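Local coordinates for protein autoinducer 2 sensor kinase/phosphatase LuxQ (Vibrio cholerae, PDB 3C38) that senses the quorum-sensing signal AI-2 bound to LuxP through this periplasmic domain, switching its cytoplasmic part from histidine kinase to phosphatase in a phosphorelay to LuxU and LuxO, at residues Y102-Q107 and V125-E130; K132-L137 and G158-D163; A117-W122 and M138-L143; R84-H89 and G153-G158. All blocks are in the same frame, centred on the assembly; numbering follows the deposited sequence. Where two conformers were deposited one is given.

How the contacts relate
From the N terminus, the long helix 22-47 precedes two antiparallel sheets, and all four contacts belong to the first, five-stranded one. Contact 4 opens first, at strand 83-88, and closes the longest loop when 153-158 arrives as its neighbour; contacts 1 and 3 both form within that loop. These two cross: 102-107 meets 125-130, while 117-122, after helix 106-115, meets 138-143. Contact 1 is complete before contact 2 begins at 132-137. Contact 2 crosses contacts 3 and 4, and shares Gly158 with the latter. Contacts 2 and 4 pair the three inner strands, while contacts 1 and 3 fasten the segments at the two ends of helix 106-115 to 125-130 and to strand 134-143.

Contact 1 (Y102-Q107 and V125-E130); sequences YGIAQQ and VQTPSE
Ser129 and Tyr102 make the direct hydrogen bond of this contact, in which Ser129 OG donates to Tyr102 O at 2.6 Å. The hydroxyl reaches a lone pair in the plane of the Tyr102 carbonyl, with a C=O...donor angle of 139°. Turning OG away from its own backbone N (chi1 -171°) carries it to this oxygen and leaves it 3.0 Å from Gly103 O as well. A softer polar touch comes from Ser129 CA, whose C-H points to Gly103 O at 3.2 Å. Gly103 has a positive phi of 73°, and the serine hydroxyl and the Glu130 side chain lie close to its CA.

A water continues the polar seam. It accepts from Ala105 N at 2.7 Å and donates to Pro128 O in a short bond, with a weak bond to Gly103 O besides. Ala105 is the N-cap residue of helix 106-115, so the bridge ties the start of that helix to the backbone at Pro128.

Apolar packing is confined to Ile104 and Thr127, which cross at about a right angle, CG1 of the isoleucine meeting CG2 of the threonine at 4.1 Å.

Within the Cache-type periplasmic domain, this turn abuts edge strand 123-127. Ile104 and Thr127 both rest on Ile136 of strand 134-143, while Leu109 and Glu108 of helix 106-115 close in on them.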
loop_
_atom_site.group_PDB
_atom_site.type_symbol
_atom_site.label_atom_id
_atom_site.label_comp_id
_atom_site.label_asym_id
_atom_site.label_seq_id
_atom_site.Cartn_x
_atom_site.Cartn_y
_atom_site.Cartn_z
ATOM N N TYR A 102 7.249 10.092 -5.354
ATOM C CA TYR A 102 7.759 9.369 -4.203
ATOM C C TYR A 102 9.268 9.190 -4.263
ATOM O O TYR A 102 9.853 8.527 -3.416
ATOM C CB TYR A 102 7.074 8.008 -4.076
ATOM C CG TYR A 102 5.613 8.103 -3.724
ATOM C CD1 TYR A 102 4.629 7.993 -4.708
ATOM C CD2 TYR A 102 5.213 8.313 -2.406
ATOM C CE1 TYR A 102 3.286 8.084 -4.390
ATOM C CE2 TYR A 102 3.866 8.409 -2.068
ATOM C CZ TYR A 102 2.907 8.291 -3.064
ATOM O OH TYR A 102 1.574 8.366 -2.733
ATOM N N GLY A 103 9.895 9.789 -5.267
ATOM C CA GLY A 103 11.336 9.681 -5.399
ATOM C C GLY A 103 11.773 8.306 -5.857
ATOM O O GLY A 103 12.915 7.900 -5.627
ATOM N N ILE A 104 10.851 7.583 -6.488
ATOM C CA ILE A 104 11.134 6.255 -7.007
ATOM C C ILE A 104 11.633 6.434 -8.439
ATOM O O ILE A 104 10.964 7.061 -9.261
ATOM C CB ILE A 104 9.870 5.375 -7.026
ATOM C CG1 ILE A 104 9.283 5.274 -5.616
ATOM C CG2 ILE A 104 10.216 3.999 -7.544
ATOM C CD1 ILE A 104 8.015 4.448 -5.526
ATOM N N ALA A 105 12.813 5.896 -8.729
ATOM C CA ALA A 105 13.395 6.020 -10.060
ATOM C C ALA A 105 12.810 4.997 -11.013
ATOM O O ALA A 105 12.665 3.825 -10.674
ATOM C CB ALA A 105 14.900 5.854 -9.984
ATOM N N GLN A 106 12.485 5.448 -12.216
ATOM C CA GLN A 106 11.907 4.584 -13.236
ATOM C C GLN A 106 12.582 3.202 -13.293
ATOM O O GLN A 106 11.922 2.192 -13.529
ATOM C CB GLN A 106 12.014 5.277 -14.595
ATOM C CG GLN A 106 10.996 4.824 -15.634
ATOM C CD GLN A 106 9.565 5.177 -15.252
ATOM O OE1 GLN A 106 9.298 6.256 -14.722
ATOM N NE2 GLN A 106 8.636 4.274 -15.537
ATOM N N GLN A 107 13.889 3.159 -13.055
ATOM C CA GLN A 107 14.631 1.902 -13.108
ATOM C C GLN A 107 14.331 0.979 -11.937
ATOM O O GLN A 107 14.381 -0.242 -12.077
ATOM C CB GLN A 107 16.135 2.172 -13.158
ATOM C CG GLN A 107 16.520 3.361 -14.016
ATOM C CD GLN A 107 16.217 4.689 -13.335
ATOM O OE1 GLN A 107 16.801 5.014 -12.293
ATOM N NE2 GLN A 107 15.302 5.464 -13.919
ATOM N N VAL A 125 7.294 -4.976 -0.515
ATOM C CA VAL A 125 8.608 -4.743 -1.094
ATOM C C VAL A 125 9.121 -3.358 -0.702
ATOM O O VAL A 125 8.348 -2.490 -0.307
ATOM C CB VAL A 125 8.551 -4.845 -2.609
ATOM C CG1 VAL A 125 7.989 -6.199 -3.008
ATOM C CG2 VAL A 125 7.695 -3.730 -3.160
ATOM N N GLN A 126 10.428 -3.159 -0.811
ATOM C CA GLN A 126 11.045 -1.892 -0.436
ATOM C C GLN A 126 11.921 -1.431 -1.581
ATOM O O GLN A 126 12.612 -2.236 -2.184
ATOM C CB GLN A 126 11.926 -2.074 0.803
ATOM C CG GLN A 126 11.326 -2.929 1.910
ATOM C CD GLN A 126 10.965 -4.344 1.467
ATOM O OE1 GLN A 126 11.792 -5.254 1.455
ATOM N NE2 GLN A 126 9.720 -4.528 1.108
ATOM N N THR A 127 11.906 -0.141 -1.872
ATOM C CA THR A 127 12.725 0.383 -2.945
ATOM C C THR A 127 13.494 1.616 -2.507
ATOM O O THR A 127 13.035 2.375 -1.652
ATOM C CB THR A 127 11.861 0.764 -4.163
ATOM O OG1 THR A 127 12.707 1.058 -5.277
ATOM C CG2 THR A 127 11.036 1.997 -3.863
ATOM N N PRO A 128 14.696 1.818 -3.074
ATOM C CA PRO A 128 15.502 2.989 -2.719
ATOM C C PRO A 128 14.819 4.206 -3.312
ATOM O O PRO A 128 14.296 4.152 -4.424
ATOM C CB PRO A 128 16.840 2.706 -3.393
ATOM C CG PRO A 128 16.905 1.207 -3.375
ATOM C CD PRO A 128 15.511 0.831 -3.800
ATOM N N SER A 129 14.808 5.298 -2.566
ATOM C CA SER A 129 14.186 6.522 -3.041
ATOM C C SER A 129 15.277 7.579 -3.036
ATOM O O SER A 129 16.458 7.243 -3.089
ATOM C CB SER A 129 13.046 6.928 -2.109
ATOM O OG SER A 129 12.296 7.996 -2.662
ATOM N N GLU A 130 14.894 8.848 -2.982
ATOM C CA GLU A 130 15.876 9.922 -2.945
ATOM C C GLU A 130 16.299 10.084 -1.491
ATOM O O GLU A 130 16.828 11.115 -1.079
ATOM C CB GLU A 130 15.273 11.225 -3.477
ATOM C CG GLU A 130 14.045 11.706 -2.715
ATOM C CD GLU A 130 13.474 12.996 -3.277
ATOM O OE1 GLU A 130 13.098 13.012 -4.469
ATOM O OE2 GLU A 130 13.402 13.992 -2.527
HETATM O O HOH W 1 14.449 5.088 -6.737
#

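Contact 2 (K132-L137 and G158-D163); sequences KSVHIL and GIVLND
Asn162 grips the backbone of 132-137 with both ends of its amide, just where the pairing of strands 134-143 and 153-160 runs out. His135 N gives OD1 a nearly straight bond of 2.7 Å (167° at the hydrogen), and ND2 donates to Ser133 O at 3.3 Å. A first torsion that sets CG opposite the carbonyl carbon (chi1 -59°) brings the amide to these two backbone atoms, and its plane lies only 13° from that of the His135 imidazole, with OD1 near the ring edge.

The tight part is the antiparallel hairpin ladder. Leu137 and Ile159 form a hydrogen-bonded pair, Leu137 N to Ile159 O at 3.0 Å and Ile159 N to Leu137 O at 2.9 Å; Ile136 and Val160 follow as a non-hydrogen-bonded pair. Leu161 N then reaches His135 O at 2.9 Å. On the face of Ile136 and Val160, Val134 CG1 abuts Val160 CG1 at 3.5 Å. On the side of Leu137 and Ile159, the side chains of Leu137 and Leu161 cross nearly perpendicularly, CD1 of the first meeting CD2 of the second.

The solvent side is looser. Poorly ordered Lys132 comes to the asparagine from the opposite direction, its CE near Asn162 ND2, and its NZ stays 4.8 Å from Asp163 OD2, a distance at which opposite charges may attract without touching.

Leu137 and Ile159 pack against helix 22-47, the former on Phe33 and both on Leu37. Edge strand 123-127 flanks the hairpin, and toward the second sheet His135 ND1 bonds Tyr231 OH while Leu189 of strand 187-191 covers Leu161 and Asn162.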
loop_
_atom_site.group_PDB
_atom_site.type_symbol
_atom_site.label_atom_id
_atom_site.label_comp_id
_atom_site.label_asym_id
_atom_site.label_seq_id
_atom_site.Cartn_x
_atom_site.Cartn_y
_atom_site.Cartn_z
ATOM N N LYS A 132 15.645 7.603 2.464
ATOM C CA LYS A 132 15.393 6.339 3.130
ATOM C C LYS A 132 14.628 5.408 2.190
ATOM O O LYS A 132 13.962 5.861 1.255
ATOM C CB LYS A 132 14.582 6.581 4.403
ATOM C CG LYS A 132 13.225 7.250 4.178
ATOM C CD LYS A 132 12.438 7.323 5.488
ATOM C CE LYS A 132 10.972 7.662 5.267
ATOM N NZ LYS A 132 10.158 7.554 6.522
ATOM N N SER A 133 14.722 4.109 2.439
ATOM C CA SER A 133 14.033 3.144 1.601
ATOM C C SER A 133 12.525 3.252 1.805
ATOM O O SER A 133 12.040 3.362 2.930
ATOM C CB SER A 133 14.504 1.725 1.924
ATOM O OG SER A 133 14.063 1.325 3.207
ATOM N N VAL A 134 11.799 3.230 0.696
ATOM C CA VAL A 134 10.349 3.318 0.700
ATOM C C VAL A 134 9.715 1.923 0.740
ATOM O O VAL A 134 10.075 1.047 -0.055
ATOM C CB VAL A 134 9.867 4.060 -0.566
ATOM C CG1 VAL A 134 8.378 3.891 -0.744
ATOM C CG2 VAL A 134 10.231 5.535 -0.458
ATOM N N HIS A 135 8.789 1.718 1.672
ATOM C CA HIS A 135 8.087 0.439 1.803
ATOM C C HIS A 135 6.767 0.495 1.014
ATOM O O HIS A 135 5.960 1.416 1.172
ATOM C CB HIS A 135 7.859 0.134 3.283
ATOM C CG HIS A 135 9.129 -0.123 4.032
ATOM N ND1 HIS A 135 9.642 -1.391 4.217
ATOM C CD2 HIS A 135 10.043 0.730 4.557
ATOM C CE1 HIS A 135 10.815 -1.307 4.819
ATOM N NE2 HIS A 135 11.081 -0.030 5.037
ATOM N N ILE A 136 6.560 -0.498 0.154
ATOM C CA ILE A 136 5.393 -0.531 -0.713
ATOM C C ILE A 136 4.690 -1.871 -0.746
ATOM O O ILE A 136 5.336 -2.912 -0.741
ATOM C CB ILE A 136 5.802 -0.222 -2.158
ATOM C CG1 ILE A 136 6.710 1.002 -2.185
ATOM C CG2 ILE A 136 4.567 -0.024 -3.026
ATOM C CD1 ILE A 136 7.293 1.293 -3.560
ATOM N N LEU A 137 3.359 -1.837 -0.766
ATOM C CA LEU A 137 2.562 -3.056 -0.873
ATOM C C LEU A 137 2.155 -3.053 -2.347
ATOM O O LEU A 137 1.508 -2.116 -2.822
ATOM C CB LEU A 137 1.325 -2.989 0.017
ATOM C CG LEU A 137 1.589 -3.125 1.519
ATOM C CD1 LEU A 137 0.337 -2.750 2.312
ATOM C CD2 LEU A 137 2.013 -4.560 1.824
ATOM N N GLY A 158 0.280 -0.057 -6.362
ATOM C CA GLY A 158 1.014 -0.061 -5.114
ATOM C C GLY A 158 0.514 0.966 -4.122
ATOM O O GLY A 158 -0.095 1.971 -4.512
ATOM N N ILE A 159 0.759 0.682 -2.843
ATOM C CA ILE A 159 0.415 1.563 -1.733
ATOM C C ILE A 159 1.729 1.878 -1.040
ATOM O O ILE A 159 2.413 0.965 -0.579
ATOM C CB ILE A 159 -0.454 0.873 -0.678
ATOM C CG1 ILE A 159 -1.779 0.432 -1.275
ATOM C CG2 ILE A 159 -0.743 1.830 0.455
ATOM C CD1 ILE A 159 -2.569 -0.456 -0.315
ATOM N N VAL A 160 2.093 3.155 -0.967
ATOM C CA VAL A 160 3.330 3.532 -0.295
ATOM C C VAL A 160 3.026 3.752 1.180
ATOM O O VAL A 160 2.182 4.580 1.533
ATOM C CB VAL A 160 3.931 4.832 -0.877
ATOM C CG1 VAL A 160 5.169 5.238 -0.054
ATOM C CG2 VAL A 160 4.300 4.628 -2.341
ATOM N N LEU A 161 3.717 3.007 2.039
ATOM C CA LEU A 161 3.503 3.106 3.478
ATOM C C LEU A 161 4.139 4.337 4.133
ATOM O O LEU A 161 3.544 4.940 5.027
ATOM C CB LEU A 161 4.001 1.831 4.161
ATOM C CG LEU A 161 3.306 0.572 3.626
ATOM C CD1 LEU A 161 3.857 -0.656 4.311
ATOM C CD2 LEU A 161 1.791 0.665 3.851
ATOM N N ASN A 162 5.338 4.705 3.691
ATOM C CA ASN A 162 6.030 5.864 4.253
ATOM C C ASN A 162 5.138 7.089 4.171
ATOM O O ASN A 162 4.623 7.418 3.100
ATOM C CB ASN A 162 7.336 6.146 3.486
ATOM C CG ASN A 162 8.287 4.958 3.511
ATOM O OD1 ASN A 162 7.921 3.841 3.118
ATOM N ND2 ASN A 162 9.502 5.185 3.991
ATOM N N ASP A 163 4.959 7.752 5.306
ATOM C CA ASP A 163 4.152 8.960 5.376
ATOM C C ASP A 163 2.716 8.824 4.892
ATOM O O ASP A 163 2.061 9.832 4.615
ATOM C CB ASP A 163 4.833 10.076 4.587
ATOM C CG ASP A 163 6.172 10.457 5.172
ATOM O OD1 ASP A 163 7.083 10.746 4.382
ATOM O OD2 ASP A 163 6.305 10.469 6.419
#

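Contact 3 (A117-W122 and M138-L143); sequences AISGNW and MRRSSL
Ser119 OG is approached by two nitrogens of one guanidinium, Arg140 NH2 at 2.7 Å and Arg140 NE at 3.0 Å, both weak bonds because the N-H directions are poorly aimed. The site lies where the loop after helix 106-115 crosses strand 134-143 of the antiparallel Cache-type sheet. The serine oxygen sits at the edge of the guanidinium, near its plane, and Ala117 O lies over one face. A bend at chi3 (65°) turns the otherwise extended Arg140 chain back to the loop. Tyr154 of the adjacent strand 153-160 adds a cation-pi contact to the same arginine.

Two waters and one backbone bond supplement this grip. One water accepts a hydrogen bond from Arg140 N and donates to Ile118 O and Asn121 O, linking strand and loop; a second joins Ser119 OG to Ser142 OG. Gly120 N donates weakly to Arg140 O.

One residue earlier in the strand, Arg139 reaches out straight, its CG opposite the backbone N (chi1 -171°), and crosses Trp122 at about a right angle. Its charged end continues to Asp45 in a salt bridge and to Gln44 in a hydrogen bond, both on helix 22-47. The aliphatic part makes the contact with the indole: CD stands 3.6 Å from the centroid of the five-membered ring of Trp122, over its face and 12° off the normal.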
loop_
_atom_site.group_PDB
_atom_site.type_symbol
_atom_site.label_atom_id
_atom_site.label_comp_id
_atom_site.label_asym_id
_atom_site.label_seq_id
_atom_site.Cartn_x
_atom_site.Cartn_y
_atom_site.Cartn_z
ATOM N N ALA A 117 6.573 -11.422 -8.610
ATOM C CA ALA A 117 6.476 -12.487 -9.601
ATOM C C ALA A 117 5.081 -12.993 -9.907
ATOM O O ALA A 117 4.658 -12.989 -11.062
ATOM C CB ALA A 117 7.354 -13.657 -9.181
ATOM N N ILE A 118 4.362 -13.428 -8.877
ATOM C CA ILE A 118 3.020 -13.972 -9.063
ATOM C C ILE A 118 1.854 -12.984 -8.962
ATOM O O ILE A 118 1.986 -11.895 -8.400
ATOM C CB ILE A 118 2.779 -15.094 -8.066
ATOM C CG1 ILE A 118 2.738 -14.516 -6.647
ATOM C CG2 ILE A 118 3.899 -16.121 -8.190
ATOM C CD1 ILE A 118 2.407 -15.529 -5.576
ATOM N N SER A 119 0.706 -13.388 -9.505
ATOM C CA SER A 119 -0.503 -12.560 -9.503
ATOM C C SER A 119 -1.450 -12.932 -8.360
ATOM O O SER A 119 -1.322 -14.002 -7.753
ATOM C CB SER A 119 -1.260 -12.713 -10.840
ATOM O OG SER A 119 -0.477 -12.320 -11.955
ATOM N N GLY A 120 -2.400 -12.044 -8.074
ATOM C CA GLY A 120 -3.379 -12.317 -7.037
ATOM C C GLY A 120 -2.895 -12.279 -5.601
ATOM O O GLY A 120 -3.638 -12.656 -4.690
ATOM N N ASN A 121 -1.657 -11.836 -5.387
ATOM C CA ASN A 121 -1.101 -11.741 -4.036
ATOM C C ASN A 121 -0.358 -10.433 -3.814
ATOM O O ASN A 121 0.413 -9.987 -4.661
ATOM C CB ASN A 121 -0.148 -12.902 -3.742
ATOM C CG ASN A 121 -0.876 -14.213 -3.495
ATOM O OD1 ASN A 121 -0.514 -14.968 -2.592
ATOM N ND2 ASN A 121 -1.896 -14.497 -4.301
ATOM N N TRP A 122 -0.611 -9.820 -2.667
ATOM C CA TRP A 122 0.043 -8.575 -2.303
ATOM C C TRP A 122 1.486 -8.903 -1.932
ATOM O O TRP A 122 1.754 -9.953 -1.344
ATOM C CB TRP A 122 -0.666 -7.937 -1.109
ATOM C CG TRP A 122 -1.928 -7.227 -1.469
ATOM C CD1 TRP A 122 -3.203 -7.678 -1.307
ATOM C CD2 TRP A 122 -2.028 -5.936 -2.078
ATOM N NE1 TRP A 122 -4.097 -6.744 -1.781
ATOM C CE2 TRP A 122 -3.402 -5.665 -2.261
ATOM C CE3 TRP A 122 -1.088 -4.981 -2.492
ATOM C CZ2 TRP A 122 -3.863 -4.473 -2.836
ATOM C CZ3 TRP A 122 -1.539 -3.799 -3.062
ATOM C CH2 TRP A 122 -2.921 -3.555 -3.231
ATOM N N MET A 138 2.579 -4.073 -3.084
ATOM C CA MET A 138 2.256 -4.130 -4.493
ATOM C C MET A 138 1.517 -5.388 -4.871
ATOM O O MET A 138 1.632 -6.417 -4.205
ATOM C CB MET A 138 3.516 -4.023 -5.340
ATOM C CG MET A 138 4.043 -2.623 -5.473
ATOM S SD MET A 138 5.197 -2.549 -6.822
ATOM C CE MET A 138 4.130 -2.806 -8.194
ATOM N N ARG A 139 0.759 -5.293 -5.955
ATOM C CA ARG A 139 -0.008 -6.424 -6.443
ATOM C C ARG A 139 -0.130 -6.339 -7.959
ATOM O O ARG A 139 -0.293 -5.256 -8.525
ATOM C CB ARG A 139 -1.386 -6.446 -5.781
ATOM C CG ARG A 139 -2.195 -7.701 -6.056
ATOM C CD ARG A 139 -3.406 -7.751 -5.147
ATOM N NE ARG A 139 -4.231 -8.928 -5.408
ATOM C CZ ARG A 139 -5.051 -9.042 -6.446
ATOM N NH1 ARG A 139 -5.159 -8.046 -7.318
ATOM N NH2 ARG A 139 -5.758 -10.152 -6.606
ATOM N N ARG A 140 -0.033 -7.497 -8.607
ATOM C CA ARG A 140 -0.107 -7.588 -10.068
ATOM C C ARG A 140 -1.402 -8.264 -10.543
ATOM O O ARG A 140 -1.864 -9.236 -9.951
ATOM C CB ARG A 140 1.095 -8.395 -10.582
ATOM C CG ARG A 140 1.316 -8.325 -12.071
ATOM C CD ARG A 140 2.412 -9.290 -12.524
ATOM N NE ARG A 140 2.018 -10.675 -12.318
ATOM C CZ ARG A 140 2.514 -11.705 -12.995
ATOM N NH1 ARG A 140 3.432 -11.510 -13.934
ATOM N NH2 ARG A 140 2.079 -12.934 -12.738
ATOM N N SER A 141 -1.982 -7.753 -11.620
ATOM C CA SER A 141 -3.191 -8.353 -12.168
ATOM C C SER A 141 -3.064 -8.488 -13.688
ATOM O O SER A 141 -2.863 -7.505 -14.400
ATOM C CB SER A 141 -4.421 -7.512 -11.810
ATOM O OG SER A 141 -5.615 -8.210 -12.131
ATOM N N SER A 142 -3.190 -9.716 -14.175
ATOM C CA SER A 142 -3.075 -9.999 -15.605
ATOM C C SER A 142 -4.043 -9.189 -16.455
ATOM O O SER A 142 -5.194 -8.994 -16.081
ATOM C CB SER A 142 -3.317 -11.488 -15.849
ATOM O OG SER A 142 -2.594 -12.279 -14.912
ATOM N N LEU A 143 -3.563 -8.707 -17.595
ATOM C CA LEU A 143 -4.392 -7.938 -18.522
ATOM C C LEU A 143 -4.582 -8.817 -19.749
ATOM O O LEU A 143 -3.710 -8.889 -20.617
ATOM C CB LEU A 143 -3.701 -6.633 -18.924
ATOM C CG LEU A 143 -3.535 -5.591 -17.821
ATOM C CD1 LEU A 143 -2.687 -4.436 -18.322
ATOM C CD2 LEU A 143 -4.906 -5.097 -17.378
HETATM O O HOH W 2 0.615 -9.787 -7.252
HETATM O O HOH W 3 -0.982 -14.155 -14.326
#

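Contact 4 (R84-H89 and G153-G158); sequences RFISSH and GYLYVG
Antiparallel pairing of the adjacent inner strands 83-88 and 153-160 in the five-stranded sheet of this Cache-type domain brings Phe85 opposite Tyr156 and Ser87 opposite Tyr154. Both are hydrogen-bonded pairs, alternating with the non-hydrogen-bonded pairs Arg84-Val157 and Ile86-Leu155. Tyr156 N bonds Phe85 O at 2.8 Å, and Phe85 N answers to Tyr156 O at 3.1 Å. The second pair of bonds joins Ser87 N to Tyr154 O and Tyr154 N to Ser87 O, each 2.8 Å. Between them, Ile86 CA directs a C-H at Tyr154 O.

On the face of Arg84 and Ile86, the side chains of Ile86 and Leu155 meet through CG1 and CD1, 3.8 Å apart. Arg84 lies side by side with Val157, touching it with CG; its guanidinium goes on to a salt bridge with Asp73. Gly153, at backbone angles that favour glycine, lets Ser87 O come close to its CA.

The other face is aromatic and covered by Ile113 of helix 106-115. With CG wedged between backbone N and C (chi1 70°), the Phe85 ring swings over the neighbouring strand. The Phe85 and Tyr156 rings are near parallel, 11° apart, but slid so that they scarcely overlap. Beyond, Ser87 CB touches Tyr156 CE1, while Tyr156 CB sits over the face of Phe85, 3.5 Å from its ring centroid.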
loop_
_atom_site.group_PDB
_atom_site.type_symbol
_atom_site.label_atom_id
_atom_site.label_comp_id
_atom_site.label_asym_id
_atom_site.label_seq_id
_atom_site.Cartn_x
_atom_site.Cartn_y
_atom_site.Cartn_z
ATOM N N ARG A 84 0.399 3.294 -10.113
ATOM C CA ARG A 84 -0.007 2.290 -11.081
ATOM C C ARG A 84 0.950 2.316 -12.263
ATOM O O ARG A 84 1.449 3.370 -12.644
ATOM C CB ARG A 84 -1.397 2.597 -11.641
ATOM C CG ARG A 84 -2.588 2.405 -10.729
ATOM C CD ARG A 84 -3.806 2.146 -11.605
ATOM N NE ARG A 84 -5.081 2.180 -10.898
ATOM C CZ ARG A 84 -5.706 3.296 -10.531
ATOM N NH1 ARG A 84 -5.174 4.485 -10.802
ATOM N NH2 ARG A 84 -6.873 3.224 -9.904
ATOM N N PHE A 85 1.203 1.152 -12.842
ATOM C CA PHE A 85 2.030 1.067 -14.035
ATOM C C PHE A 85 1.764 -0.288 -14.686
ATOM O O PHE A 85 1.451 -1.267 -14.003
ATOM C CB PHE A 85 3.519 1.287 -13.707
ATOM C CG PHE A 85 4.153 0.177 -12.936
ATOM C CD1 PHE A 85 4.541 -0.997 -13.573
ATOM C CD2 PHE A 85 4.373 0.305 -11.567
ATOM C CE1 PHE A 85 5.139 -2.016 -12.863
ATOM C CE2 PHE A 85 4.973 -0.713 -10.842
ATOM C CZ PHE A 85 5.357 -1.877 -11.489
ATOM N N ILE A 86 1.848 -0.328 -16.012
ATOM C CA ILE A 86 1.595 -1.558 -16.756
ATOM C C ILE A 86 2.876 -2.134 -17.339
ATOM O O ILE A 86 3.643 -1.433 -17.996
ATOM C CB ILE A 86 0.581 -1.304 -17.893
ATOM C CG1 ILE A 86 -0.741 -0.816 -17.303
ATOM C CG2 ILE A 86 0.346 -2.577 -18.688
ATOM C CD1 ILE A 86 -1.765 -0.427 -18.342
ATOM N N SER A 87 3.099 -3.418 -17.081
ATOM C CA SER A 87 4.285 -4.108 -17.565
ATOM C C SER A 87 3.986 -5.152 -18.641
ATOM O O SER A 87 2.878 -5.672 -18.753
ATOM C CB SER A 87 5.010 -4.803 -16.406
ATOM O OG SER A 87 5.089 -6.216 -16.602
ATOM N N SER A 88 5.009 -5.440 -19.431
ATOM C CA SER A 88 4.955 -6.435 -20.484
ATOM C C SER A 88 6.402 -6.894 -20.485
ATOM O O SER A 88 7.243 -6.338 -21.192
ATOM C CB SER A 88 4.583 -5.797 -21.821
ATOM O OG SER A 88 4.187 -6.803 -22.741
ATOM N N HIS A 89 6.681 -7.900 -19.664
ATOM C CA HIS A 89 8.034 -8.406 -19.483
ATOM C C HIS A 89 8.774 -7.251 -18.804
ATOM O O HIS A 89 8.137 -6.324 -18.296
ATOM C CB HIS A 89 8.675 -8.776 -20.824
ATOM C CG HIS A 89 7.821 -9.670 -21.662
ATOM N ND1 HIS A 89 7.207 -10.796 -21.155
ATOM C CD2 HIS A 89 7.444 -9.591 -22.959
ATOM C CE1 HIS A 89 6.486 -11.368 -22.103
ATOM N NE2 HIS A 89 6.612 -10.656 -23.209
ATOM N N GLY A 153 -0.515 -7.742 -21.091
ATOM C CA GLY A 153 0.359 -7.124 -20.112
ATOM C C GLY A 153 -0.088 -7.370 -18.682
ATOM O O GLY A 153 -0.884 -8.270 -18.400
ATOM N N TYR A 154 0.436 -6.563 -17.770
ATOM C CA TYR A 154 0.106 -6.680 -16.363
ATOM C C TYR A 154 -0.049 -5.296 -15.759
ATOM O O TYR A 154 0.693 -4.363 -16.097
ATOM C CB TYR A 154 1.206 -7.446 -15.634
ATOM C CG TYR A 154 1.140 -8.940 -15.840
ATOM C CD1 TYR A 154 0.239 -9.718 -15.115
ATOM C CD2 TYR A 154 1.960 -9.578 -16.775
ATOM C CE1 TYR A 154 0.154 -11.096 -15.308
ATOM C CE2 TYR A 154 1.879 -10.962 -16.981
ATOM C CZ TYR A 154 0.970 -11.709 -16.241
ATOM O OH TYR A 154 0.877 -13.068 -16.424
ATOM N N LEU A 155 -1.044 -5.161 -14.889
ATOM C CA LEU A 155 -1.291 -3.903 -14.208
ATOM C C LEU A 155 -0.778 -4.072 -12.784
ATOM O O LEU A 155 -1.147 -5.015 -12.067
ATOM C CB LEU A 155 -2.786 -3.554 -14.192
ATOM C CG LEU A 155 -3.150 -2.293 -13.395
ATOM C CD1 LEU A 155 -2.380 -1.110 -13.932
ATOM C CD2 LEU A 155 -4.650 -2.031 -13.477
ATOM N N TYR A 156 0.109 -3.166 -12.395
ATOM C CA TYR A 156 0.681 -3.187 -11.063
ATOM C C TYR A 156 0.138 -1.984 -10.309
ATOM O O TYR A 156 0.101 -0.874 -10.844
ATOM C CB TYR A 156 2.213 -3.085 -11.130
ATOM C CG TYR A 156 2.941 -4.310 -11.651
ATOM C CD1 TYR A 156 2.941 -4.636 -13.009
ATOM C CD2 TYR A 156 3.653 -5.127 -10.780
ATOM C CE1 TYR A 156 3.650 -5.761 -13.478
ATOM C CE2 TYR A 156 4.349 -6.241 -11.233
ATOM C CZ TYR A 156 4.346 -6.551 -12.574
ATOM O OH TYR A 156 5.039 -7.662 -12.982
ATOM N N VAL A 157 -0.301 -2.212 -9.078
ATOM C CA VAL A 157 -0.798 -1.132 -8.235
ATOM C C VAL A 157 -0.023 -1.213 -6.933
ATOM O O VAL A 157 0.308 -2.306 -6.453
ATOM C CB VAL A 157 -2.320 -1.266 -7.918
ATOM C CG1 VAL A 157 -3.121 -1.309 -9.217
ATOM C CG2 VAL A 157 -2.583 -2.502 -7.076
ATOM N N GLY A 158 0.280 -0.057 -6.362
ATOM C CA GLY A 158 1.014 -0.061 -5.114
ATOM C C GLY A 158 0.514 0.966 -4.122
ATOM O O GLY A 158 -0.095 1.971 -4.512
#